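Local coordinates for mRNA-binding protein PUF3 (Saccharomyces cerevisiae, PDB 3K49) that binds recognition sites in the 3' untranslated regions of mRNAs, chiefly those for mitochondrial proteins, promoting COX17 mRNA decay and localising messages near mitochondria, at residues N253-Y258 and I284-P289; L298-P303 and M307-F312; Q318-V323 and K330-A335. One frame throughout, in Å; residues are numbered along the deposited sequence.

Overall arrangement
The three contacts follow one another along the chain near the C-terminal end of the Pumilio homology domain, an all-helical arch that holds RNA, and illustrate how one repeat is joined to the next. Contact 1 joins the start of Pumilio repeat 7 to the chain leaving it; contacts 2 and 3 belong to repeat 8. The centres of contacts 1 and 2 lie about 11 Å apart, those of contacts 1 and 3 about 13 Å, and those of contacts 2 and 3 about 14 Å. Ile287 of contact 1 packs on Met307 of contact 2, and Leu288 on Ile332 of contact 3. Helices 303-308 and 313-323 are consecutive, so one repeat meets both the cytosine and the uracil.

Contact 1: N253-Y258 and I284-P289; sequences NNVVEY and ISKILP
Val255 meets the loop that follows helix 277-284 with both of its methyl groups, each on a different residue. The apolar contact is closest at CG1, which stands anti to the backbone N (chi1 177°) and reaches Ile287 CD1 at 3.3 Å; the same methyl lies 3.7 Å from Ile287 CG1. The Ile287 chain is extended at chi2 (-178°), which carries CD1 out to the valine. The second methyl, Val255 CG2, rests against the aliphatic root of Lys286, 3.8 Å from its CB and equally near its CG. The lysine chain bends at chi2 within this root, and the exposed residue's amine lies farther from Val255 than the root does. The start of helix 255-259, early in Pumilio repeat 7, is brought against the chain that leaves the repeat's last helix, 277-284, and leads on to repeat 8. Ile287 also touches Pro303, Met304 and Met307 of helix 303-308. An alanine in place of Val255 would remove both methyls and would probably open a gap beside Ile287 CD1 while leaving the Lys286 root without its apolar neighbour. Backbone hydrogen bonds shape the two partners separately. Ile284 O accepts from both Ile287 N and Leu288 N, each at 2.9 Å, which curls the chain at the helix end and brings Lys286 and Ile287 round to Val255. On the other segment Tyr258 N donates to Asn254 O at 3.1 Å, while Asn254, at the N-cap position, lays its CB over the centre of the Tyr258 ring, 3.4 Å above the plane.

Contact 2: L298-P303 and M307-F312; sequences LEDDSP and MIKDQF. With nucleotides of chain B.
Pro303 and Met307 form the tight part: Met307 N donates to Pro303 O at 2.9 Å, with an N-H...O angle of 140°, in the first turn of helix 303-308. The methionine chain starts out beside its backbone N, which brings Met307 CG to 3.3 Å from the same Pro303 O; farther along, the buried side chain packs on Val316 and Ile317 of helix 313-323. Before the helix, Ser302 at the N-cap position donates through OG to Glu299 O at 2.8 Å, in the carbonyl plane, and its backbone N binds that oxygen too, so two donors hold the turn. The solvent side is looser. Lys309 runs fully extended toward Asp300, yet Lys309 NZ stays 4.6 Å from Asp300 OD1, too far for a salt bridge although the opposite charges probably attract. After the helix, Asp310 OD2 accepts a weak bond from Phe312 N and a hydrogen bond from Ala313 N, capping helix 313-323. The chain between the two helices brings Lys309 O to 3.3 Å from N4 of C1 of chain B, and Phe312 packs on the sugar of another nucleotide. This is consistent with the 5' cytosine pocket of Puf3, C1 being the RNA's first nucleotide.

Contact 3: Q318-V323 and K330-A335; sequences QKLVNV and KLIVIA. With nucleotides of chain B.
Gln318 points its flat amide at the uracil of U3 of chain B, and the two planes are turned only about 20° against each other. The amide nitrogen does the touching: Gln318 NE2 donates to U3 O4 at 2.7 Å, with an N-H...O angle of 156°. The amide oxygen lies farther off. The side chain leaves beside its own backbone N and runs extended beyond CG, which carries the amide well clear of the helix backbone and out to the base. A second bond, between Gln318 NE2 and Asn314 OD1 one turn earlier, probably limits how the amide can rotate, and Lys359 and Leu360 of helix 355-364 also touch the glutamine. Elsewhere on helix 313-323 the contact is purely apolar. Ile332 of helix 326-345 meets two adjacent residues of helix 313-323: CD1 at the end of its extended chain lies 4.1 Å from Leu320 CB, and its CG2 branch 4.2 Å from Val321 CG2. Because CG1 and CG2 leave the isoleucine CB in different directions, one side chain serves both partners. Val321 CA and Ile332 CA lie 6.9 Å apart, and the side-chain separations are those of ordinary van der Waals packing. Leu288, from the loop after repeat 7, covers another part of Ile332, and Leu320 packs also on Ile272 of helix 264-274, so the buried residues tie repeat 8 to the repeat before it. Lys319, one residue on from Gln318, forms a salt bridge with Glu269 of that same helix. Such an arrangement is characteristic of a Pumilio repeat, in which an asparagine and a glutamine four residues apart recognise uracil; here Gln318 bonds the base and Asn314 the glutamine, while other residues of the helix pack on the next.

Contact 1: N253-Y258 and I284-P289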
loop_
_atom_site.group_PDB
_atom_site.type_symbol
_atom_site.label_atom_id
_atom_site.label_comp_id
_atom_site.label_asym_id
_atom_site.label_seq_id
_atom_site.Cartn_x
_atom_site.Cartn_y
_atom_site.Cartn_z
ATOM N N ASN A 253 -1.993 4.073 27.233
ATOM C CA ASN A 253 -1.957 3.064 28.292
ATOM C C ASN A 253 -0.787 2.071 28.190
ATOM O O ASN A 253 -0.517 1.321 29.135
ATOM C CB ASN A 253 -3.274 2.288 28.333
ATOM C CG ASN A 253 -4.469 3.177 28.602
ATOM O OD1 ASN A 253 -4.362 4.184 29.305
ATOM N ND2 ASN A 253 -5.625 2.804 28.048
ATOM N N ASN A 254 -0.090 2.067 27.059
ATOM C CA ASN A 254 0.947 1.063 26.824
ATOM C C ASN A 254 2.218 1.623 26.220
ATOM O O ASN A 254 3.000 0.886 25.608
ATOM C CB ASN A 254 0.411 -0.028 25.899
ATOM C CG ASN A 254 -0.726 -0.796 26.520
ATOM O OD1 ASN A 254 -0.502 -1.751 27.269
ATOM N ND2 ASN A 254 -1.960 -0.376 26.229
ATOM N N VAL A 255 2.424 2.922 26.393
ATOM C CA VAL A 255 3.448 3.619 25.637
ATOM C C VAL A 255 4.762 2.876 25.581
ATOM O O VAL A 255 5.366 2.729 24.519
ATOM C CB VAL A 255 3.739 4.991 26.214
ATOM C CG1 VAL A 255 4.857 5.632 25.415
ATOM C CG2 VAL A 255 2.486 5.849 26.170
ATOM N N VAL A 256 5.219 2.423 26.734
ATOM C CA VAL A 256 6.538 1.819 26.800
ATOM C C VAL A 256 6.619 0.455 26.115
ATOM O O VAL A 256 7.564 0.205 25.371
ATOM C CB VAL A 256 7.060 1.752 28.247
ATOM C CG1 VAL A 256 8.335 0.908 28.327
ATOM C CG2 VAL A 256 7.303 3.159 28.754
ATOM N N GLU A 257 5.643 -0.421 26.360
ATOM C CA GLU A 257 5.692 -1.777 25.805
ATOM C C GLU A 257 5.571 -1.760 24.283
ATOM O O GLU A 257 6.278 -2.490 23.587
ATOM C CB GLU A 257 4.597 -2.676 26.389
ATOM C CG GLU A 257 4.816 -4.159 26.052
ATOM C CD GLU A 257 3.533 -4.898 25.665
ATOM O OE1 GLU A 257 2.542 -4.806 26.424
ATOM O OE2 GLU A 257 3.520 -5.577 24.605
ATOM N N TYR A 258 4.667 -0.936 23.765
ATOM C CA TYR A 258 4.546 -0.775 22.320
ATOM C C TYR A 258 5.833 -0.239 21.699
ATOM O O TYR A 258 6.294 -0.746 20.675
ATOM C CB TYR A 258 3.375 0.140 21.972
ATOM C CG TYR A 258 2.023 -0.471 22.257
ATOM C CD1 TYR A 258 0.890 0.309 22.255
ATOM C CD2 TYR A 258 1.882 -1.829 22.517
ATOM C CE1 TYR A 258 -0.354 -0.230 22.504
ATOM C CE2 TYR A 258 0.632 -2.385 22.760
ATOM C CZ TYR A 258 -0.481 -1.568 22.760
ATOM O OH TYR A 258 -1.746 -2.060 23.003
ATOM N N ILE A 284 2.791 11.796 25.680
ATOM C CA ILE A 284 4.106 12.227 26.139
ATOM C C ILE A 284 4.143 12.354 27.660
ATOM O O ILE A 284 5.186 12.170 28.286
ATOM C CB ILE A 284 4.509 13.550 25.477
ATOM C CG1 ILE A 284 4.466 13.393 23.955
ATOM C CG2 ILE A 284 5.891 13.988 25.948
ATOM C CD1 ILE A 284 4.806 14.640 23.187
ATOM N N SER A 285 2.990 12.649 28.250
ATOM C CA SER A 285 2.877 12.765 29.700
ATOM C C SER A 285 3.108 11.428 30.401
ATOM O O SER A 285 3.109 11.352 31.631
ATOM C CB SER A 285 1.509 13.334 30.088
ATOM O OG SER A 285 0.473 12.406 29.825
ATOM N N LYS A 286 3.305 10.376 29.614
ATOM C CA LYS A 286 3.567 9.051 30.159
ATOM C C LYS A 286 5.067 8.819 30.293
ATOM O O LYS A 286 5.508 7.966 31.065
ATOM C CB LYS A 286 2.951 7.974 29.259
ATOM C CG LYS A 286 1.448 8.103 29.077
ATOM C CD LYS A 286 0.710 7.770 30.363
ATOM C CE LYS A 286 -0.797 7.844 30.168
ATOM N NZ LYS A 286 -1.522 7.208 31.305
ATOM N N ILE A 287 5.847 9.591 29.545
ATOM C CA ILE A 287 7.283 9.369 29.460
ATOM C C ILE A 287 8.078 10.525 30.045
ATOM O O ILE A 287 9.225 10.354 30.453
ATOM C CB ILE A 287 7.718 9.165 27.999
ATOM C CG1 ILE A 287 6.871 8.080 27.342
ATOM C CG2 ILE A 287 9.191 8.798 27.920
ATOM C CD1 ILE A 287 7.284 7.797 25.922
ATOM N N LEU A 288 7.464 11.700 30.079
ATOM C CA LEU A 288 8.129 12.903 30.572
ATOM C C LEU A 288 8.543 12.811 32.034
ATOM O O LEU A 288 7.711 12.525 32.900
ATOM C CB LEU A 288 7.233 14.122 30.372
ATOM C CG LEU A 288 7.514 14.910 29.098
ATOM C CD1 LEU A 288 6.805 16.242 29.165
ATOM C CD2 LEU A 288 9.014 15.101 28.933
ATOM N N PRO A 289 9.839 13.045 32.309
ATOM C CA PRO A 289 10.356 13.192 33.676
ATOM C C PRO A 289 9.663 14.360 34.381
ATOM O O PRO A 289 9.500 15.431 33.795
ATOM C CB PRO A 289 11.843 13.502 33.451
ATOM C CG PRO A 289 11.928 13.944 31.996
ATOM C CD PRO A 289 10.930 13.079 31.320
#

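Contact 2: L298-P303 and M307-F312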
loop_
_atom_site.group_PDB
_atom_site.type_symbol
_atom_site.label_atom_id
_atom_site.label_comp_id
_atom_site.label_asym_id
_atom_site.label_seq_id
_atom_site.Cartn_x
_atom_site.Cartn_y
_atom_site.Cartn_z
ATOM N N LEU A 298 17.738 10.298 36.190
ATOM C CA LEU A 298 16.708 9.296 35.954
ATOM C C LEU A 298 17.198 7.938 36.413
ATOM O O LEU A 298 18.405 7.713 36.522
ATOM C CB LEU A 298 16.330 9.234 34.471
ATOM C CG LEU A 298 15.480 10.379 33.916
ATOM C CD1 LEU A 298 15.282 10.220 32.414
ATOM C CD2 LEU A 298 14.143 10.447 34.635
ATOM N N GLU A 299 16.257 7.039 36.682
ATOM C CA GLU A 299 16.589 5.681 37.091
ATOM C C GLU A 299 16.552 4.752 35.893
ATOM O O GLU A 299 15.866 5.020 34.908
ATOM C CB GLU A 299 15.621 5.187 38.166
ATOM C CG GLU A 299 15.388 6.189 39.281
ATOM C CD GLU A 299 14.536 5.630 40.398
ATOM O OE1 GLU A 299 14.741 4.453 40.765
ATOM O OE2 GLU A 299 13.667 6.374 40.907
ATOM N N ASP A 300 17.286 3.650 35.990
ATOM C CA ASP A 300 17.407 2.706 34.887
ATOM C C ASP A 300 16.101 1.970 34.587
ATOM O O ASP A 300 16.054 1.111 33.703
ATOM C CB ASP A 300 18.531 1.707 35.173
ATOM C CG ASP A 300 19.851 2.390 35.490
ATOM O OD1 ASP A 300 19.951 3.624 35.306
ATOM O OD2 ASP A 300 20.791 1.690 35.924
ATOM N N ASP A 301 15.045 2.305 35.319
ATOM C CA ASP A 301 13.738 1.694 35.092
ATOM C C ASP A 301 12.666 2.727 34.738
ATOM O O ASP A 301 11.502 2.384 34.524
ATOM C CB ASP A 301 13.306 0.819 36.281
ATOM C CG ASP A 301 13.126 1.607 37.575
ATOM O OD1 ASP A 301 12.192 1.278 38.335
ATOM O OD2 ASP A 301 13.913 2.543 37.841
ATOM N N SER A 302 13.065 3.993 34.677
ATOM C CA SER A 302 12.187 5.042 34.172
ATOM C C SER A 302 11.916 4.833 32.681
ATOM O O SER A 302 12.813 4.432 31.932
ATOM C CB SER A 302 12.821 6.411 34.392
ATOM O OG SER A 302 13.985 6.554 33.596
ATOM N N PRO A 303 10.676 5.108 32.246
ATOM C CA PRO A 303 10.258 4.965 30.847
ATOM C C PRO A 303 11.327 5.410 29.851
ATOM O O PRO A 303 11.763 4.598 29.029
ATOM C CB PRO A 303 9.032 5.872 30.768
ATOM C CG PRO A 303 8.432 5.755 32.133
ATOM C CD PRO A 303 9.586 5.622 33.092
ATOM N N MET A 307 13.478 3.104 27.224
ATOM C CA MET A 307 13.229 3.366 25.817
ATOM C C MET A 307 14.512 3.675 25.041
ATOM O O MET A 307 14.757 3.080 23.992
ATOM C CB MET A 307 12.184 4.478 25.658
ATOM C CG MET A 307 10.766 3.989 25.937
ATOM S SD MET A 307 9.520 5.280 25.882
ATOM C CE MET A 307 9.709 5.879 24.201
ATOM N N ILE A 308 15.332 4.583 25.565
ATOM C CA ILE A 308 16.608 4.922 24.935
ATOM C C ILE A 308 17.470 3.695 24.648
ATOM O O ILE A 308 18.202 3.657 23.658
ATOM C CB ILE A 308 17.432 5.888 25.800
ATOM C CG1 ILE A 308 16.640 7.165 26.072
ATOM C CG2 ILE A 308 18.748 6.223 25.116
ATOM C CD1 ILE A 308 17.349 8.126 27.010
ATOM N N LYS A 309 17.378 2.692 25.514
ATOM C CA LYS A 309 18.233 1.512 25.414
ATOM C C LYS A 309 17.660 0.417 24.515
ATOM O O LYS A 309 18.329 -0.584 24.242
ATOM C CB LYS A 309 18.489 0.921 26.802
ATOM C CG LYS A 309 19.312 1.810 27.716
ATOM C CD LYS A 309 19.530 1.160 29.069
ATOM C CE LYS A 309 20.358 2.048 29.982
ATOM N NZ LYS A 309 20.585 1.423 31.312
ATOM N N ASP A 310 16.420 0.590 24.067
ATOM C CA ASP A 310 15.750 -0.442 23.282
ATOM C C ASP A 310 15.889 -0.214 21.777
ATOM O O ASP A 310 15.866 0.925 21.301
ATOM C CB ASP A 310 14.273 -0.548 23.661
ATOM C CG ASP A 310 13.515 -1.509 22.770
ATOM O OD1 ASP A 310 13.928 -2.685 22.671
ATOM O OD2 ASP A 310 12.506 -1.088 22.161
ATOM N N GLN A 311 16.028 -1.313 21.039
ATOM C CA GLN A 311 16.251 -1.272 19.591
ATOM C C GLN A 311 15.152 -0.519 18.828
ATOM O O GLN A 311 15.433 0.194 17.861
ATOM C CB GLN A 311 16.396 -2.695 19.047
ATOM C CG GLN A 311 15.292 -3.614 19.524
ATOM C CD GLN A 311 15.573 -5.070 19.258
ATOM O OE1 GLN A 311 16.348 -5.411 18.368
ATOM N NE2 GLN A 311 14.931 -5.945 20.026
ATOM N N PHE A 312 13.906 -0.674 19.265
ATOM C CA PHE A 312 12.784 -0.008 18.610
ATOM C C PHE A 312 12.417 1.319 19.273
ATOM O O PHE A 312 12.122 2.304 18.594
ATOM C CB PHE A 312 11.573 -0.933 18.585
ATOM C CG PHE A 312 11.877 -2.298 18.055
ATOM C CD1 PHE A 312 12.319 -2.463 16.752
ATOM C CD2 PHE A 312 11.725 -3.417 18.849
ATOM C CE1 PHE A 312 12.610 -3.727 16.247
ATOM C CE2 PHE A 312 12.014 -4.686 18.354
ATOM C CZ PHE A 312 12.458 -4.838 17.048
ATOM O "O5'" C B 1 22.437 -5.738 16.703
ATOM C "C5'" C B 1 23.446 -4.735 16.872
ATOM C "C4'" C B 1 23.238 -3.668 15.827
ATOM O "O4'" C B 1 22.098 -2.842 16.172
ATOM C "C3'" C B 1 24.353 -2.641 15.718
ATOM O "O3'" C B 1 24.406 -2.031 14.419
ATOM C "C2'" C B 1 24.017 -1.615 16.798
ATOM O "O2'" C B 1 24.653 -0.363 16.587
ATOM C "C1'" C B 1 22.496 -1.551 16.638
ATOM N N1 C B 1 21.749 -1.258 17.884
ATOM C C2 C B 1 21.467 0.025 18.289
ATOM O O2 C B 1 21.828 0.992 17.601
ATOM N N3 C B 1 20.780 0.145 19.461
ATOM C C4 C B 1 20.388 -0.924 20.166
ATOM N N4 C B 1 19.707 -0.698 21.289
ATOM C C5 C B 1 20.674 -2.240 19.737
ATOM C C6 C B 1 21.345 -2.322 18.606
#

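Contact 3: Q318-V323 and K330-A335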
loop_
_atom_site.group_PDB
_atom_site.type_symbol
_atom_site.label_atom_id
_atom_site.label_comp_id
_atom_site.label_asym_id
_atom_site.label_seq_id
_atom_site.Cartn_x
_atom_site.Cartn_y
_atom_site.Cartn_z
ATOM N N GLN A 318 13.693 9.617 19.457
ATOM C CA GLN A 318 14.097 10.547 18.408
ATOM C C GLN A 318 12.884 11.321 17.895
ATOM O O GLN A 318 12.901 12.553 17.816
ATOM C CB GLN A 318 14.759 9.799 17.248
ATOM C CG GLN A 318 15.864 8.844 17.662
ATOM C CD GLN A 318 16.582 8.235 16.478
ATOM O OE1 GLN A 318 16.724 8.873 15.435
ATOM N NE2 GLN A 318 17.040 6.997 16.628
ATOM N N LYS A 319 11.833 10.583 17.557
ATOM C CA LYS A 319 10.594 11.173 17.074
ATOM C C LYS A 319 10.056 12.214 18.055
ATOM O O LYS A 319 9.647 13.307 17.653
ATOM C CB LYS A 319 9.550 10.082 16.845
ATOM C CG LYS A 319 8.423 10.467 15.895
ATOM C CD LYS A 319 8.906 10.478 14.447
ATOM C CE LYS A 319 7.748 10.573 13.459
ATOM N NZ LYS A 319 7.466 9.277 12.770
ATOM N N LEU A 320 10.057 11.876 19.341
ATOM C CA LEU A 320 9.556 12.797 20.360
ATOM C C LEU A 320 10.345 14.096 20.382
ATOM O O LEU A 320 9.779 15.181 20.513
ATOM C CB LEU A 320 9.587 12.151 21.741
ATOM C CG LEU A 320 8.344 11.352 22.134
ATOM C CD1 LEU A 320 8.485 10.813 23.553
ATOM C CD2 LEU A 320 7.087 12.204 21.995
ATOM N N VAL A 321 11.659 13.975 20.267
ATOM C CA VAL A 321 12.530 15.137 20.188
ATOM C C VAL A 321 11.991 16.151 19.174
ATOM O O VAL A 321 11.881 17.340 19.473
ATOM C CB VAL A 321 13.963 14.721 19.801
ATOM C CG1 VAL A 321 14.820 15.946 19.479
ATOM C CG2 VAL A 321 14.585 13.887 20.904
ATOM N N ASN A 322 11.636 15.662 17.985
ATOM C CA ASN A 322 11.142 16.504 16.897
ATOM C C ASN A 322 9.762 17.118 17.119
ATOM O O ASN A 322 9.564 18.309 16.894
ATOM C CB ASN A 322 11.123 15.703 15.601
ATOM C CG ASN A 322 12.502 15.235 15.193
ATOM O OD1 ASN A 322 13.507 15.859 15.548
ATOM N ND2 ASN A 322 12.564 14.134 14.442
ATOM N N VAL A 323 8.811 16.299 17.551
ATOM C CA VAL A 323 7.426 16.732 17.674
ATOM C C VAL A 323 7.138 17.387 19.025
ATOM O O VAL A 323 5.994 17.731 19.330
ATOM C CB VAL A 323 6.465 15.542 17.481
ATOM C CG1 VAL A 323 6.558 15.010 16.060
ATOM C CG2 VAL A 323 6.782 14.435 18.483
ATOM N N LYS A 330 11.923 20.412 26.358
ATOM C CA LYS A 330 12.957 20.844 27.287
ATOM C C LYS A 330 13.462 19.668 28.121
ATOM O O LYS A 330 14.663 19.381 28.156
ATOM C CB LYS A 330 12.403 21.943 28.200
ATOM C CG LYS A 330 13.459 22.743 28.953
ATOM C CD LYS A 330 12.863 24.016 29.558
ATOM C CE LYS A 330 13.943 24.959 30.080
ATOM N NZ LYS A 330 13.403 26.306 30.438
ATOM N N LEU A 331 12.530 18.983 28.779
ATOM C CA LEU A 331 12.868 17.897 29.696
ATOM C C LEU A 331 13.426 16.672 28.975
ATOM O O LEU A 331 14.272 15.955 29.510
ATOM C CB LEU A 331 11.642 17.503 30.522
ATOM C CG LEU A 331 10.734 18.661 30.947
ATOM C CD1 LEU A 331 9.572 18.155 31.797
ATOM C CD2 LEU A 331 11.518 19.740 31.685
ATOM N N ILE A 332 12.953 16.438 27.756
ATOM C CA ILE A 332 13.359 15.267 26.994
ATOM C C ILE A 332 14.826 15.355 26.587
ATOM O O ILE A 332 15.574 14.376 26.677
ATOM C CB ILE A 332 12.463 15.072 25.749
ATOM C CG1 ILE A 332 11.043 14.698 26.184
ATOM C CG2 ILE A 332 13.049 14.012 24.818
ATOM C CD1 ILE A 332 10.052 14.586 25.057
ATOM N N VAL A 333 15.234 16.536 26.142
ATOM C CA VAL A 333 16.592 16.735 25.655
ATOM C C VAL A 333 17.606 16.504 26.761
ATOM O O VAL A 333 18.548 15.724 26.615
ATOM C CB VAL A 333 16.790 18.159 25.103
ATOM C CG1 VAL A 333 18.243 18.380 24.714
ATOM C CG2 VAL A 333 15.869 18.402 23.916
ATOM N N ILE A 334 17.400 17.195 27.873
ATOM C CA ILE A 334 18.316 17.122 28.999
ATOM C C ILE A 334 18.480 15.695 29.504
ATOM O O ILE A 334 19.585 15.278 29.853
ATOM C CB ILE A 334 17.838 17.996 30.170
ATOM C CG1 ILE A 334 17.852 19.474 29.778
ATOM C CG2 ILE A 334 18.702 17.755 31.399
ATOM C CD1 ILE A 334 17.174 20.378 30.782
ATOM N N ALA A 335 17.379 14.947 29.538
ATOM C CA ALA A 335 17.422 13.545 29.949
ATOM C C ALA A 335 18.335 12.737 29.036
ATOM O O ALA A 335 19.139 11.924 29.501
ATOM C CB ALA A 335 16.028 12.954 29.963
ATOM P P U B 3 22.628 2.094 10.500
ATOM O OP1 U B 3 22.813 1.380 9.215
ATOM O OP2 U B 3 22.101 3.481 10.498
ATOM O "O5'" U B 3 21.705 1.191 11.448
ATOM C "C5'" U B 3 22.091 -0.132 11.817
ATOM C "C4'" U B 3 21.101 -0.714 12.810
ATOM O "O4'" U B 3 21.188 -0.007 14.077
ATOM C "C3'" U B 3 19.634 -0.612 12.413
ATOM O "O3'" U B 3 19.275 -1.713 11.583
ATOM C "C2'" U B 3 18.930 -0.667 13.768
ATOM O "O2'" U B 3 18.787 -1.990 14.257
ATOM C "C1'" U B 3 19.890 0.133 14.640
ATOM N N1 U B 3 19.582 1.577 14.736
ATOM C C2 U B 3 18.764 2.005 15.761
ATOM O O2 U B 3 18.268 1.251 16.577
ATOM N N3 U B 3 18.539 3.355 15.800
ATOM C C4 U B 3 19.038 4.307 14.937
ATOM O O4 U B 3 18.781 5.495 15.124
ATOM C C5 U B 3 19.869 3.785 13.893
ATOM C C6 U B 3 20.107 2.472 13.829
#